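Local coordinates for protein cellulose hydrolase (Bacillus licheniformis, PDB 4YZT) that hydrolyses internal beta-1,4-glucosidic bonds of cellulose as a tri-modular family 5 endoglucanase built round a TIM-barrel catalytic domain, at residues A[43-46]-A[47-51]; A[97-100]-A[101-105]; A[144-147]-A[148-151]. All coordinates share one frame; numbering follows the deposited sequence.

Interaction 1 (A[43-46]-A[47-51]); sequences AVPT and EGSWN. With BGC (beta-D-glucopyranose), chain B; BGC (beta-D-glucopyranose), chain C; EDO (1,2-ethanediol), chain D.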
ATOM      1  N   ALA A  43      -9.175 -13.905  -0.671  1.00 10.99           N
ATOM      2  CA  ALA A  43     -10.462 -13.427  -1.182  1.00 10.39           C
ATOM      3  C   ALA A  43     -11.627 -14.298  -0.723  1.00 12.48           C
ATOM      4  O   ALA A  43     -11.450 -15.448  -0.307  1.00 11.33           O
ATOM      5  CB  ALA A  43     -10.439 -13.343  -2.719  1.00  9.96           C
ATOM      6  N   VAL A  44     -12.828 -13.738  -0.843  1.00 11.78           N
ATOM      7  CA  VAL A  44     -14.044 -14.287  -0.239  1.00 13.29           C
ATOM      8  C   VAL A  44     -15.153 -14.391  -1.275  1.00 12.84           C
ATOM      9  O   VAL A  44     -15.518 -13.382  -1.881  1.00 14.76           O
ATOM     10  CB  VAL A  44     -14.523 -13.386   0.943  1.00 13.99           C
ATOM     11  CG1 VAL A  44     -15.892 -13.833   1.457  1.00 14.87           C
ATOM     12  CG2 VAL A  44     -13.506 -13.377   2.065  1.00 12.63           C
ATOM     13  N   PRO A  45     -15.719 -15.594  -1.465  1.00 12.11           N
ATOM     14  CA  PRO A  45     -15.505 -16.816  -0.666  1.00 13.54           C
ATOM     15  C   PRO A  45     -14.258 -17.639  -1.017  1.00 14.45           C
ATOM     16  O   PRO A  45     -13.870 -18.511  -0.233  1.00 16.16           O
ATOM     17  CB  PRO A  45     -16.771 -17.640  -0.955  1.00 13.15           C
ATOM     18  CG  PRO A  45     -17.170 -17.212  -2.353  1.00 14.83           C
ATOM     19  CD  PRO A  45     -16.838 -15.742  -2.416  1.00 13.44           C
ATOM     20  N   THR A  46     -13.640 -17.393  -2.163  1.00 13.29           N
ATOM     21  CA  THR A  46     -12.514 -18.223  -2.548  1.00 13.11           C
ATOM     22  C   THR A  46     -11.506 -17.474  -3.420  1.00 14.10           C
ATOM     23  O   THR A  46     -11.709 -16.306  -3.781  1.00 12.02           O
ATOM     24  CB  THR A  46     -12.998 -19.505  -3.275  1.00 12.97           C
ATOM     25  OG1 THR A  46     -11.906 -20.431  -3.394  1.00 15.99           O
ATOM     26  CG2 THR A  46     -13.569 -19.190  -4.661  1.00 16.76           C
ATOM     27  N   GLU A  47     -10.394 -18.139  -3.714  1.00 12.34           N
ATOM     28  CA  GLU A  47      -9.366 -17.569  -4.559  1.00 12.25           C
ATOM     29  C   GLU A  47      -9.955 -17.240  -5.921  1.00 13.72           C
ATOM     30  O   GLU A  47     -10.553 -18.102  -6.571  1.00 15.72           O
ATOM     31  CB  GLU A  47      -8.188 -18.535  -4.709  1.00 15.28           C
ATOM     32  CG  GLU A  47      -6.978 -17.931  -5.433  1.00 14.67           C
ATOM     33  CD  GLU A  47      -5.888 -18.960  -5.758  1.00 17.63           C
ATOM     34  OE1 GLU A  47      -6.123 -20.177  -5.608  1.00 14.78           O
ATOM     35  OE2 GLU A  47      -4.784 -18.545  -6.177  1.00 17.49           O
ATOM     36  N   GLY A  48      -9.796 -15.987  -6.331  1.00 13.49           N
ATOM     37  CA  GLY A  48     -10.294 -15.526  -7.611  1.00 13.83           C
ATOM     38  C   GLY A  48     -11.627 -14.808  -7.493  1.00 14.88           C
ATOM     39  O   GLY A  48     -12.169 -14.323  -8.493  1.00 14.72           O
ATOM     40  N   SER A  49     -12.175 -14.751  -6.280  1.00 14.29           N
ATOM     41  CA  SER A  49     -13.492 -14.130  -6.087  1.00 12.83           C
ATOM     42  C   SER A  49     -13.436 -12.605  -6.193  1.00 13.62           C
ATOM     43  O   SER A  49     -14.444 -11.954  -6.501  1.00 13.50           O
ATOM     44  CB  SER A  49     -14.088 -14.516  -4.726  1.00 14.34           C
ATOM     45  OG  SER A  49     -14.560 -15.852  -4.721  1.00 13.78           O
ATOM     46  N   TRP A  50     -12.263 -12.039  -5.924  1.00 11.73           N
ATOM     47  CA  TRP A  50     -12.087 -10.596  -5.996  1.00 13.40           C
ATOM     48  C   TRP A  50     -11.368 -10.184  -7.302  1.00 13.23           C
ATOM     49  O   TRP A  50     -11.652 -10.736  -8.368  1.00 15.47           O
ATOM     50  CB  TRP A  50     -11.351 -10.096  -4.748  1.00 13.22           C
ATOM     51  CG  TRP A  50     -12.216 -10.219  -3.474  1.00 12.12           C
ATOM     52  CD1 TRP A  50     -13.548 -10.511  -3.418  1.00 15.37           C
ATOM     53  CD2 TRP A  50     -11.787 -10.042  -2.109  1.00 10.25           C
ATOM     54  NE1 TRP A  50     -13.982 -10.525  -2.103  1.00 13.99           N
ATOM     55  CE2 TRP A  50     -12.918 -10.243  -1.284  1.00 13.63           C
ATOM     56  CE3 TRP A  50     -10.557  -9.747  -1.507  1.00 10.39           C
ATOM     57  CZ2 TRP A  50     -12.855 -10.144   0.115  1.00 12.62           C
ATOM     58  CZ3 TRP A  50     -10.498  -9.642  -0.115  1.00 11.00           C
ATOM     59  CH2 TRP A  50     -11.639  -9.850   0.676  1.00 11.20           C
ATOM     60  N   ASN A  51     -10.464  -9.215  -7.227  1.00 12.30           N
ATOM     61  CA  ASN A  51      -9.928  -8.580  -8.443  1.00 13.62           C
ATOM     62  C   ASN A  51      -8.763  -9.314  -9.121  1.00 16.47           C
ATOM     63  O   ASN A  51      -8.394  -8.970 -10.245  1.00 18.04           O
ATOM     64  CB  ASN A  51      -9.477  -7.151  -8.115  1.00 13.61           C
ATOM     65  CG  ASN A  51      -8.421  -7.119  -7.016  1.00 14.37           C
ATOM     66  OD1 ASN A  51      -8.687  -7.510  -5.874  1.00 16.72           O
ATOM     67  ND2 ASN A  51      -7.217  -6.656  -7.355  1.00 13.38           N
TER
HETATM   68  C2  BGC B   3     -12.998  -6.007  -1.720  1.00 21.48           C
HETATM   69  C3  BGC B   3     -13.326  -6.771  -2.971  1.00 21.18           C
HETATM   70  C4  BGC B   3     -12.778  -6.137  -4.195  1.00 21.10           C
HETATM   71  C5  BGC B   3     -11.319  -5.839  -4.024  1.00 20.56           C
HETATM   72  C6  BGC B   3     -10.839  -5.058  -5.200  1.00 23.85           C
HETATM   73  C1  BGC B   3     -11.517  -5.818  -1.595  1.00 17.70           C
HETATM   74  O2  BGC B   3     -13.488  -6.674  -0.545  1.00 22.41           O
HETATM   75  O3  BGC B   3     -14.762  -6.888  -3.080  1.00 22.24           O
HETATM   76  O4  BGC B   3     -12.816  -7.021  -5.363  1.00 23.79           O
HETATM   77  O5  BGC B   3     -11.056  -5.087  -2.779  1.00 18.24           O
HETATM   78  O6  BGC B   3     -11.463  -3.801  -5.171  1.00 29.48           O
HETATM   79  C2  BGC C   4     -13.807  -7.158  -7.536  1.00 25.45           C
HETATM   80  C3  BGC C   4     -15.059  -7.226  -8.253  1.00 28.80           C
HETATM   81  C4  BGC C   4     -15.969  -8.273  -7.710  1.00 29.49           C
HETATM   82  C5  BGC C   4     -16.222  -8.114  -6.191  1.00 27.57           C
HETATM   83  C6  BGC C   4     -16.904  -9.247  -5.678  1.00 26.39           C
HETATM   84  C1  BGC C   4     -14.028  -6.958  -6.079  1.00 26.34           C
HETATM   85  O2  BGC C   4     -12.958  -6.052  -8.099  1.00 23.76           O
HETATM   86  O3  BGC C   4     -14.800  -7.531  -9.681  1.00 30.68           O
HETATM   87  O4  BGC C   4     -17.232  -8.232  -8.389  1.00 29.85           O
HETATM   88  O5  BGC C   4     -14.879  -8.030  -5.525  1.00 26.17           O
HETATM   89  O6  BGC C   4     -16.674  -9.291  -4.308  1.00 27.15           O
HETATM   90  C1  EDO D 802     -18.540 -12.662  -3.461  1.00 23.00           C
HETATM   91  O1  EDO D 802     -17.207 -12.144  -3.562  1.00 19.79           O
HETATM   92  C2  EDO D 802     -19.459 -11.878  -4.396  1.00 23.06           C
HETATM   93  O2  EDO D 802     -18.942 -11.928  -5.736  1.00 25.31           O
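T46 and S49 meet across a type II beta turn. The backbone N of S49 closes it by donating to T46 O at 3.0 Å, standing above the carbonyl plane, and the hydroxyl of S49 adds a second bond by folding back to take the amide of T46 (N to OG 3.1 Å, N-H...O angle 152°). That return follows from the first torsion of S49, which keeps OG beside its own backbone N (chi1 -75°). G48 sits within the turn at a positive phi of 98°, a conformation in which any side chain would collide with the carbonyl oxygen of E47.

Apolar and CH-pi contacts gather on W50. A43 lies over one face of the indole, its CA 3.7 Å from the centroid of the six-membered ring and its CB 3.6 Å from CD2. V44 runs alongside, with CB 3.7 Å from CZ2. Over the opposite face comes the glucose of chain B, whose O2 is 3.6 Å from CZ2 of W50. The indole is thus sandwiched between its own loop and the bound glycan, as a sugar-binding platform of the pocket that also includes S49 and N51.

A 1,2-ethanediol, probably from the crystallisation liquor, hydrogen-bonds V44 O. E47 leads away from the turn into the protein, to a salt bridge with R96 and a bond from V55 N. The loop links strand 34-36 to helix 57-66, and T46 and E47 rest on W93 of helix 91-105.

Interaction 2 (A[97-100]-A[101-105]); sequences VEEV and TDWAL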
ATOM      1  N   VAL A  97      -3.423 -24.485  -1.320  1.00 14.18           N
ATOM      2  CA  VAL A  97      -2.601 -23.627  -0.473  1.00 14.41           C
ATOM      3  C   VAL A  97      -1.172 -24.173  -0.427  1.00 14.35           C
ATOM      4  O   VAL A  97      -0.209 -23.404  -0.494  1.00 15.38           O
ATOM      5  CB  VAL A  97      -3.164 -23.498   0.964  1.00 13.55           C
ATOM      6  CG1 VAL A  97      -2.206 -22.693   1.842  1.00 14.05           C
ATOM      7  CG2 VAL A  97      -4.547 -22.826   0.950  1.00 11.69           C
ATOM      8  N   GLU A  98      -1.028 -25.498  -0.351  1.00 13.05           N
ATOM      9  CA  GLU A  98       0.312 -26.102  -0.350  1.00 15.20           C
ATOM     10  C   GLU A  98       1.024 -25.862  -1.681  1.00 14.28           C
ATOM     11  O   GLU A  98       2.215 -25.549  -1.708  1.00 13.68           O
ATOM     12  CB  GLU A  98       0.268 -27.610  -0.061  1.00 15.20           C
ATOM     13  CG  GLU A  98       1.676 -28.199  -0.014  1.00 16.49           C
ATOM     14  CD  GLU A  98       1.754 -29.675   0.338  1.00 19.56           C
ATOM     15  OE1 GLU A  98       0.707 -30.353   0.439  1.00 18.94           O
ATOM     16  OE2 GLU A  98       2.903 -30.157   0.477  1.00 21.04           O
ATOM     17  N   GLU A  99       0.295 -26.011  -2.784  1.00 13.88           N
ATOM     18  CA  GLU A  99       0.866 -25.749  -4.116  1.00 14.12           C
ATOM     19  C   GLU A  99       1.437 -24.334  -4.213  1.00 16.02           C
ATOM     20  O   GLU A  99       2.582 -24.142  -4.637  1.00 13.51           O
ATOM     21  CB  GLU A  99      -0.194 -25.967  -5.205  1.00 15.88           C
ATOM     22  CG  GLU A  99       0.253 -25.538  -6.602  1.00 15.68           C
ATOM     23  CD  GLU A  99      -0.724 -25.960  -7.679  1.00 18.54           C
ATOM     24  OE1 GLU A  99      -1.854 -25.426  -7.718  1.00 22.04           O
ATOM     25  OE2 GLU A  99      -0.365 -26.844  -8.477  1.00 18.65           O
ATOM     26  N   VAL A 100       0.645 -23.344  -3.802  1.00 14.14           N
ATOM     27  CA  VAL A 100       1.086 -21.956  -3.883  1.00 12.12           C
ATOM     28  C   VAL A 100       2.225 -21.710  -2.894  1.00 13.04           C
ATOM     29  O   VAL A 100       3.196 -21.049  -3.227  1.00 11.94           O
ATOM     30  CB  VAL A 100      -0.084 -20.966  -3.631  1.00 11.57           C
ATOM     31  CG1 VAL A 100       0.420 -19.543  -3.479  1.00 11.61           C
ATOM     32  CG2 VAL A 100      -1.094 -21.050  -4.760  1.00 13.31           C
ATOM     33  N   THR A 101       2.127 -22.274  -1.695  1.00 14.07           N
ATOM     34  CA  THR A 101       3.186 -22.080  -0.710  1.00 13.76           C
ATOM     35  C   THR A 101       4.496 -22.692  -1.224  1.00 12.86           C
ATOM     36  O   THR A 101       5.562 -22.090  -1.079  1.00 11.94           O
ATOM     37  CB  THR A 101       2.824 -22.689   0.666  1.00 15.30           C
ATOM     38  OG1 THR A 101       1.626 -22.081   1.157  1.00 18.10           O
ATOM     39  CG2 THR A 101       3.924 -22.406   1.671  1.00 16.28           C
ATOM     40  N   ASP A 102       4.414 -23.872  -1.834  1.00 14.23           N
ATOM     41  CA  ASP A 102       5.609 -24.546  -2.362  1.00 15.31           C
ATOM     42  C   ASP A 102       6.267 -23.737  -3.482  1.00 14.60           C
ATOM     43  O   ASP A 102       7.491 -23.619  -3.531  1.00 15.32           O
ATOM     44  CB  ASP A 102       5.265 -25.948  -2.874  1.00 15.16           C
ATOM     45  CG  ASP A 102       5.231 -26.990  -1.763  1.00 18.62           C
ATOM     46  OD1 ASP A 102       5.737 -26.712  -0.653  1.00 18.91           O
ATOM     47  OD2 ASP A 102       4.703 -28.095  -2.005  1.00 17.70           O
ATOM     48  N   TRP A 103       5.453 -23.176  -4.372  1.00 13.27           N
ATOM     49  CA  TRP A 103       5.971 -22.309  -5.430  1.00 15.12           C
ATOM     50  C   TRP A 103       6.850 -21.191  -4.877  1.00 13.69           C
ATOM     51  O   TRP A 103       7.931 -20.902  -5.420  1.00 14.54           O
ATOM     52  CB  TRP A 103       4.815 -21.715  -6.253  1.00 14.69           C
ATOM     53  CG  TRP A 103       4.213 -22.678  -7.232  1.00 15.57           C
ATOM     54  CD1 TRP A 103       4.760 -23.852  -7.686  1.00 16.72           C
ATOM     55  CD2 TRP A 103       2.939 -22.553  -7.881  1.00 15.80           C
ATOM     56  NE1 TRP A 103       3.908 -24.456  -8.588  1.00 17.84           N
ATOM     57  CE2 TRP A 103       2.779 -23.684  -8.713  1.00 19.21           C
ATOM     58  CE3 TRP A 103       1.923 -21.598  -7.835  1.00 16.02           C
ATOM     59  CZ2 TRP A 103       1.637 -23.877  -9.493  1.00 18.58           C
ATOM     60  CZ3 TRP A 103       0.799 -21.790  -8.605  1.00 17.32           C
ATOM     61  CH2 TRP A 103       0.662 -22.919  -9.424  1.00 14.64           C
ATOM     62  N   ALA A 104       6.397 -20.564  -3.792  1.00 12.43           N
ATOM     63  CA  ALA A 104       7.156 -19.481  -3.189  1.00 12.33           C
ATOM     64  C   ALA A 104       8.422 -20.047  -2.551  1.00 13.55           C
ATOM     65  O   ALA A 104       9.521 -19.510  -2.732  1.00 14.04           O
ATOM     66  CB  ALA A 104       6.307 -18.740  -2.153  1.00 13.34           C
ATOM     67  N   LEU A 105       8.274 -21.139  -1.804  1.00 12.19           N
ATOM     68  CA  LEU A 105       9.431 -21.693  -1.104  1.00 14.05           C
ATOM     69  C   LEU A 105      10.502 -22.173  -2.074  1.00 14.90           C
ATOM     70  O   LEU A 105      11.705 -22.061  -1.802  1.00 13.56           O
ATOM     71  CB  LEU A 105       9.013 -22.851  -0.197  1.00 14.18           C
ATOM     72  CG  LEU A 105       8.263 -22.465   1.071  1.00 14.66           C
ATOM     73  CD1 LEU A 105       7.703 -23.731   1.722  1.00 14.53           C
ATOM     74  CD2 LEU A 105       9.199 -21.743   2.027  1.00 13.21           C
TER
HETATM   75  O   HOH W   1       5.211 -30.497  -1.909  1.00 27.20           O
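V97 O is gripped twice by T101, from opposite faces of its carbonyl plane: the backbone N donates at 2.9 Å in the helical i to i+4 manner, and OG1 donates to the same V97 O at 2.8 Å from well above the plane. The threonine can do this because its hydroxyl stands beside the backbone N (chi1 -59°), which turns OG1 back along the helix and satisfies a buried polar group. The same backbone pattern carries D102 N to E98 O, W103 N to E99 O and A104 N to V100 O.

One turn apart, the E98 and D102 carboxylates approach with OE2 and OD2 3.7 Å from each other, their planes 66° apart. A water donates to D102 OD2 and only weakly to E98 OE2. K151 forms salt bridges with both acids and R147 with E98, which probably offsets the repulsion.

Helix 91-105 is the crossover of a beta-alpha-beta unit in the TIM barrel, between strands 70-73 and 110-114. On the flank towards helix 57-66, E99 lies alongside W103. CG of E99 sits over a face of the indole, 3.8 Å from the centroid of the six-membered ring; the carboxylate and ring planes are 15° apart, and OE1 of E99 pairs with R96. V100 CG2 comes to 4.3 Å from W103 CE3. Beyond these, V100, W103 and A104 pack on F60 of helix 57-66, whereas V97 and T101 meet L113 of strand 110-114.

Interaction 3 (A[144-147]-A[148-151]); sequences IAER and FKNK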
ATOM      1  N   ILE A 144      -3.573 -27.051   9.797  1.00 13.72           N
ATOM      2  CA  ILE A 144      -2.578 -26.307   9.033  1.00 13.15           C
ATOM      3  C   ILE A 144      -1.168 -26.698   9.493  1.00 14.99           C
ATOM      4  O   ILE A 144      -0.295 -26.976   8.672  1.00 13.82           O
ATOM      5  CB  ILE A 144      -2.786 -24.789   9.164  1.00 12.37           C
ATOM      6  CG1 ILE A 144      -4.202 -24.416   8.725  1.00 12.25           C
ATOM      7  CG2 ILE A 144      -1.767 -24.015   8.320  1.00 13.06           C
ATOM      8  CD1 ILE A 144      -4.530 -22.931   8.911  1.00 15.07           C
ATOM      9  N   ALA A 145      -0.949 -26.735  10.804  1.00 15.04           N
ATOM     10  CA  ALA A 145       0.373 -27.072  11.338  1.00 16.89           C
ATOM     11  C   ALA A 145       0.854 -28.444  10.877  1.00 17.83           C
ATOM     12  O   ALA A 145       2.037 -28.629  10.546  1.00 15.70           O
ATOM     13  CB  ALA A 145       0.354 -27.014  12.862  1.00 16.60           C
ATOM     14  N   GLU A 146      -0.061 -29.410  10.869  1.00 18.37           N
ATOM     15  CA  GLU A 146       0.290 -30.775  10.498  1.00 19.65           C
ATOM     16  C   GLU A 146       0.665 -30.877   9.017  1.00 18.17           C
ATOM     17  O   GLU A 146       1.653 -31.531   8.674  1.00 18.41           O
ATOM     18  CB  GLU A 146      -0.863 -31.738  10.804  1.00 21.69           C
ATOM     19  CG  GLU A 146      -1.112 -32.015  12.277  1.00 26.51           C
ATOM     20  CD  GLU A 146      -0.136 -32.994  12.898  1.00 35.30           C
ATOM     21  OE1 GLU A 146       0.709 -33.567  12.174  1.00 36.19           O
ATOM     22  OE2 GLU A 146      -0.228 -33.213  14.128  1.00 40.99           O
ATOM     23  N   ARG A 147      -0.119 -30.243   8.147  1.00 15.35           N
ATOM     24  CA  ARG A 147       0.158 -30.280   6.711  1.00 15.32           C
ATOM     25  C   ARG A 147       1.533 -29.687   6.387  1.00 14.98           C
ATOM     26  O   ARG A 147       2.267 -30.224   5.569  1.00 15.36           O
ATOM     27  CB  ARG A 147      -0.927 -29.530   5.925  1.00 15.14           C
ATOM     28  CG  ARG A 147      -0.680 -29.458   4.407  1.00 15.53           C
ATOM     29  CD  ARG A 147      -0.521 -30.850   3.764  1.00 17.83           C
ATOM     30  NE  ARG A 147      -1.812 -31.473   3.477  1.00 20.69           N
ATOM     31  CZ  ARG A 147      -2.392 -31.472   2.280  1.00 20.21           C
ATOM     32  NH1 ARG A 147      -1.788 -30.904   1.245  1.00 19.86           N
ATOM     33  NH2 ARG A 147      -3.568 -32.046   2.118  1.00 19.81           N
ATOM     34  N   PHE A 148       1.879 -28.584   7.043  1.00 14.33           N
ATOM     35  CA  PHE A 148       3.095 -27.847   6.710  1.00 13.98           C
ATOM     36  C   PHE A 148       4.240 -28.110   7.695  1.00 17.54           C
ATOM     37  O   PHE A 148       5.255 -27.420   7.679  1.00 17.08           O
ATOM     38  CB  PHE A 148       2.769 -26.345   6.635  1.00 13.09           C
ATOM     39  CG  PHE A 148       1.899 -25.984   5.457  1.00 16.82           C
ATOM     40  CD1 PHE A 148       2.477 -25.649   4.235  1.00 17.06           C
ATOM     41  CD2 PHE A 148       0.510 -26.001   5.560  1.00 17.08           C
ATOM     42  CE1 PHE A 148       1.679 -25.315   3.125  1.00 16.40           C
ATOM     43  CE2 PHE A 148      -0.293 -25.671   4.462  1.00 17.12           C
ATOM     44  CZ  PHE A 148       0.299 -25.336   3.237  1.00 16.27           C
ATOM     45  N   LYS A 149       4.068 -29.131   8.526  1.00 14.95           N
ATOM     46  CA  LYS A 149       5.033 -29.475   9.577  1.00 15.39           C
ATOM     47  C   LYS A 149       6.483 -29.668   9.087  1.00 18.49           C
ATOM     48  O   LYS A 149       7.441 -29.267   9.759  1.00 18.05           O
ATOM     49  CB  LYS A 149       4.561 -30.746  10.286  1.00 16.43           C
ATOM     50  CG  LYS A 149       5.563 -31.310  11.287  1.00 19.83           C
ATOM     51  CD  LYS A 149       5.002 -32.517  12.035  1.00 21.26           C
ATOM     52  CE  LYS A 149       6.070 -33.138  12.925  1.00 25.61           C
ATOM     53  NZ  LYS A 149       5.555 -34.281  13.745  1.00 28.40           N
ATOM     54  N   ASN A 150       6.633 -30.266   7.908  1.00 17.97           N
ATOM     55  CA  ASN A 150       7.935 -30.700   7.419  1.00 17.63           C
ATOM     56  C   ASN A 150       8.578 -29.765   6.415  1.00 18.05           C
ATOM     57  O   ASN A 150       9.641 -30.079   5.856  1.00 18.86           O
ATOM     58  CB  ASN A 150       7.795 -32.089   6.808  1.00 18.49           C
ATOM     59  CG  ASN A 150       7.369 -33.105   7.830  1.00 22.53           C
ATOM     60  OD1 ASN A 150       7.920 -33.151   8.934  1.00 23.08           O
ATOM     61  ND2 ASN A 150       6.358 -33.899   7.496  1.00 25.10           N
ATOM     62  N   LYS A 151       7.931 -28.622   6.181  1.00 15.52           N
ATOM     63  CA  LYS A 151       8.470 -27.597   5.302  1.00 16.47           C
ATOM     64  C   LYS A 151       9.707 -26.941   5.907  1.00 19.73           C
ATOM     65  O   LYS A 151       9.868 -26.913   7.135  1.00 18.92           O
ATOM     66  CB  LYS A 151       7.411 -26.540   5.010  1.00 14.55           C
ATOM     67  CG  LYS A 151       6.130 -27.102   4.377  1.00 13.97           C
ATOM     68  CD  LYS A 151       6.412 -27.729   2.997  1.00 14.47           C
ATOM     69  CE  LYS A 151       5.115 -28.307   2.405  1.00 16.18           C
ATOM     70  NZ  LYS A 151       5.306 -28.962   1.068  1.00 17.65           N
TER
HETATM   71  O   HOH W   2       2.535 -34.337  14.162  1.00 41.59           O
HETATM   72  O   HOH W   3       5.088 -30.308   5.542  1.00 16.40           O
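F148 meets I144 and R147 where helix 130-147 gives way to a loop. Its amide donates to I144 O at 3.2 Å, nearly in line with the carbonyl, and the same oxygen lies in the plane of the phenyl ring at its edge, 3.4 Å from CD2 of F148. With CG beside the backbone N (chi1 -69°), the ring swings back under the last helical turn. There R147 CG lies off-centre, 4.2 Å from the ring centroid, and I144 CG2 reaches 4.1 Å from F148 CD2.

F148 is the first residue to leave helical angles, and a type I beta turn from F148 to K151 follows, leading towards strand 155-158 of the barrel. K149 N makes only a weak bond to E146 O (3.4 Å). One water accepts from N150 N and donates to R147 O, joining the helix end to the turn, while another accepts from NZ of K149, which also bonds T185 O.

Farther out, the phenyl ring packs between helix 91-105 and the strands, against V97, L113, L155 and F157. An alanine here is likely to leave a gap beside I144, R147 and L113 and to slacken the fit of this helix end on helix 91-105. The bent chain of R147 carries its guanidinium past the ring to N95 as well as E98.

How the interactions relate
All three contacts belong to the barrel domain and are partly buried, but only interaction 1 serves the ligand: its loop lines the glycan pocket and lacks regular structure. Interactions 2 and 3 touch directly. E98 ties helix 91-105 to the end of helix 130-147 and the loop after it, while F148 CE1 packs 3.8 Å from T101 CB. Interaction 2 is the more buried of these two: its apolar residues face the barrel strands and helix 57-66, while its acids bridge to R147, K151 and R96. Interaction 3 pairs a buried phenyl with a more exposed turn whose N150 N and K149 NZ bind water. Interactions 1 and 2 do not touch, though R96 of helix 91-105 bridges to both E47 and E99.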